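Local coordinates for protein putative transcriptional regulator MarR (Geobacillus stearothermophilus, PDB 2RDP) that probably binds DNA as a two-chain transcriptional regulator of the MarR family, through a winged helix-turn-helix domain, at residues T72-D75 and L76-M80. Numbering follows the deposited sequence.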
ATOM      1  N   THR A  72      -8.261  15.052  11.010  1.00 50.58           N
ATOM      2  CA  THR A  72      -6.952  14.444  10.662  1.00 50.05           C
ATOM      3  C   THR A  72      -6.219  15.225   9.593  1.00 50.56           C
ATOM      4  O   THR A  72      -5.004  15.466   9.713  1.00 52.34           O
ATOM      5  CB  THR A  72      -7.134  12.990  10.166  1.00 49.84           C
ATOM      6  OG1 THR A  72      -8.049  12.314  11.037  1.00 49.18           O
ATOM      7  CG2 THR A  72      -5.799  12.217  10.138  1.00 48.72           C
ATOM      8  N   THR A  73      -6.928  15.619   8.537  1.00 49.62           N
ATOM      9  CA  THR A  73      -6.283  16.315   7.452  1.00 48.83           C
ATOM     10  C   THR A  73      -5.832  17.720   7.865  1.00 48.76           C
ATOM     11  O   THR A  73      -4.837  18.203   7.388  1.00 48.75           O
ATOM     12  CB  THR A  73      -7.187  16.395   6.231  1.00 49.37           C
ATOM     13  OG1 THR A  73      -7.706  15.091   5.970  1.00 50.97           O
ATOM     14  CG2 THR A  73      -6.402  16.906   5.018  1.00 45.60           C
ATOM     15  N   THR A  74      -6.569  18.349   8.767  1.00 48.99           N
ATOM     16  CA  THR A  74      -6.266  19.695   9.249  1.00 49.28           C
ATOM     17  C   THR A  74      -5.007  19.685  10.106  1.00 50.08           C
ATOM     18  O   THR A  74      -4.204  20.570   9.978  1.00 49.90           O
ATOM     19  CB  THR A  74      -7.494  20.275  10.040  1.00 49.33           C
ATOM     20  OG1 THR A  74      -8.641  20.309   9.178  1.00 48.21           O
ATOM     21  CG2 THR A  74      -7.219  21.673  10.627  1.00 46.97           C
ATOM     22  N   ASP A  75      -4.873  18.703  11.003  1.00 52.23           N
ATOM     23  CA  ASP A  75      -3.654  18.533  11.812  1.00 53.99           C
ATOM     24  C   ASP A  75      -2.428  18.311  10.933  1.00 54.44           C
ATOM     25  O   ASP A  75      -1.355  18.820  11.214  1.00 56.30           O
ATOM     26  CB  ASP A  75      -3.787  17.360  12.783  1.00 53.96           C
ATOM     27  CG  ASP A  75      -4.861  17.595  13.887  1.00 56.65           C
ATOM     28  OD1 ASP A  75      -5.334  18.745  14.089  1.00 56.27           O
ATOM     29  OD2 ASP A  75      -5.228  16.596  14.564  1.00 58.29           O
ATOM     30  N   LEU A  76      -2.588  17.542   9.868  1.00 55.00           N
ATOM     31  CA  LEU A  76      -1.505  17.273   8.922  1.00 54.05           C
ATOM     32  C   LEU A  76      -1.079  18.545   8.173  1.00 53.48           C
ATOM     33  O   LEU A  76       0.110  18.880   8.111  1.00 52.91           O
ATOM     34  CB  LEU A  76      -1.948  16.173   7.960  1.00 53.83           C
ATOM     35  CG  LEU A  76      -0.970  15.701   6.877  1.00 55.47           C
ATOM     36  CD1 LEU A  76       0.158  14.909   7.481  1.00 54.66           C
ATOM     37  CD2 LEU A  76      -1.759  14.818   5.940  1.00 56.97           C
ATOM     38  N   VAL A  77      -2.065  19.243   7.613  1.00 53.20           N
ATOM     39  CA  VAL A  77      -1.843  20.507   6.954  1.00 52.40           C
ATOM     40  C   VAL A  77      -1.186  21.495   7.932  1.00 53.70           C
ATOM     41  O   VAL A  77      -0.173  22.089   7.602  1.00 53.47           O
ATOM     42  CB  VAL A  77      -3.137  21.039   6.317  1.00 52.27           C
ATOM     43  CG1 VAL A  77      -2.969  22.497   5.805  1.00 48.14           C
ATOM     44  CG2 VAL A  77      -3.549  20.115   5.180  1.00 50.41           C
ATOM     45  N   ASP A  78      -1.726  21.620   9.142  1.00 54.90           N
ATOM     46  CA  ASP A  78      -1.107  22.436  10.196  1.00 56.47           C
ATOM     47  C   ASP A  78       0.392  22.135  10.399  1.00 57.29           C
ATOM     48  O   ASP A  78       1.171  23.081  10.441  1.00 56.63           O
ATOM     49  CB  ASP A  78      -1.852  22.300  11.538  1.00 56.36           C
ATOM     50  CG  ASP A  78      -3.251  22.950  11.534  1.00 58.09           C
ATOM     51  OD1 ASP A  78      -3.594  23.647  10.549  1.00 56.66           O
ATOM     52  OD2 ASP A  78      -4.015  22.745  12.534  1.00 58.71           O
ATOM     53  N   ARG A  79       0.786  20.849  10.533  1.00 58.39           N
ATOM     54  CA  ARG A  79       2.224  20.473  10.671  1.00 60.02           C
ATOM     55  C   ARG A  79       3.027  20.955   9.468  1.00 59.83           C
ATOM     56  O   ARG A  79       4.082  21.567   9.634  1.00 60.81           O
ATOM     57  CB  ARG A  79       2.452  18.946  10.807  1.00 60.97           C
ATOM     58  CG  ARG A  79       2.794  18.391  12.211  1.00 64.22           C
ATOM     59  CD  ARG A  79       4.305  18.279  12.524  1.00 68.72           C
ATOM     60  NE  ARG A  79       4.599  18.770  13.891  1.00 73.68           N
ATOM     61  CZ  ARG A  79       5.412  19.802  14.214  1.00 75.30           C
ATOM     62  NH1 ARG A  79       5.568  20.152  15.493  1.00 73.02           N
ATOM     63  NH2 ARG A  79       6.092  20.478  13.280  1.00 74.88           N
HETATM   64  N   MSE A  80       2.529  20.688   8.261  1.00 59.19           N
HETATM   65  CA  MSE A  80       3.263  21.038   7.056  1.00 58.85           C
HETATM   66  C   MSE A  80       3.381  22.521   6.854  1.00 58.32           C
HETATM   67  O   MSE A  80       4.393  23.000   6.366  1.00 58.41           O
HETATM   68  CB  MSE A  80       2.626  20.413   5.843  1.00 58.42           C
HETATM   69  CG  MSE A  80       2.688  18.912   5.874  1.00 61.86           C
HETATM   70 SE   MSE A  80       1.849  18.139   4.297  0.80 67.40          SE
HETATM   71  CE  MSE A  80      -0.014  18.577   4.580  1.00 65.08           C
TER
HETATM   72  O   HOH W   1      -3.108  20.703  14.590  1.00 64.80           O
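Asp75 and Asp78 both set CG anti to their own carbonyl carbon, chi1 -66° and -69°, and a water joins the two carboxylates. It donates to Asp75 OD1 at 3.0 Å and to Asp78 OD2. Asp75 OD1 and Asp78 OD2, like charges, stay 4.5 Å apart, and the water between them probably softens their repulsion. The same torsion lays the Asp78 carboxylate beside the preceding turn, with CG 3.0 Å from Thr74 O. Thr74 runs alongside Asp78, pointing the same way. Its CG2, anti to the backbone N, meets Asp78 OD2 at 3.9 Å, while OG1 turns back to bond Cys70 O. Asp78 OD1 forms a salt bridge with Arg88. Replacing Asp78 by an alanine would probably leave Arg88 without this acidic mate and the water without one of its two carboxylate acceptors.

Four consecutive i to i+4 backbone bonds hold the turn, from Leu76 N to Thr72 O through to Arg79 N to Asp75 O. The bond from Asp78 N to Thr74 O measures 2.8 Å. On the buried side, Val77 CG2 lies 3.2 Å from Thr73 O and 4.3 Å from Thr73 CG2.

All of this lies on helix 70-82, which follows helix 59-66 as the probable recognition helix of the helix-turn-helix. Thr73 and Val77 pack on Ser63 and Leu62 of helix 59-66. Leu76 and Met80, a selenomethionine here, reach Gln44 of helix 42-54. The Arg88 salt bridge ties the helix to strand 86-90, the first strand of the wing.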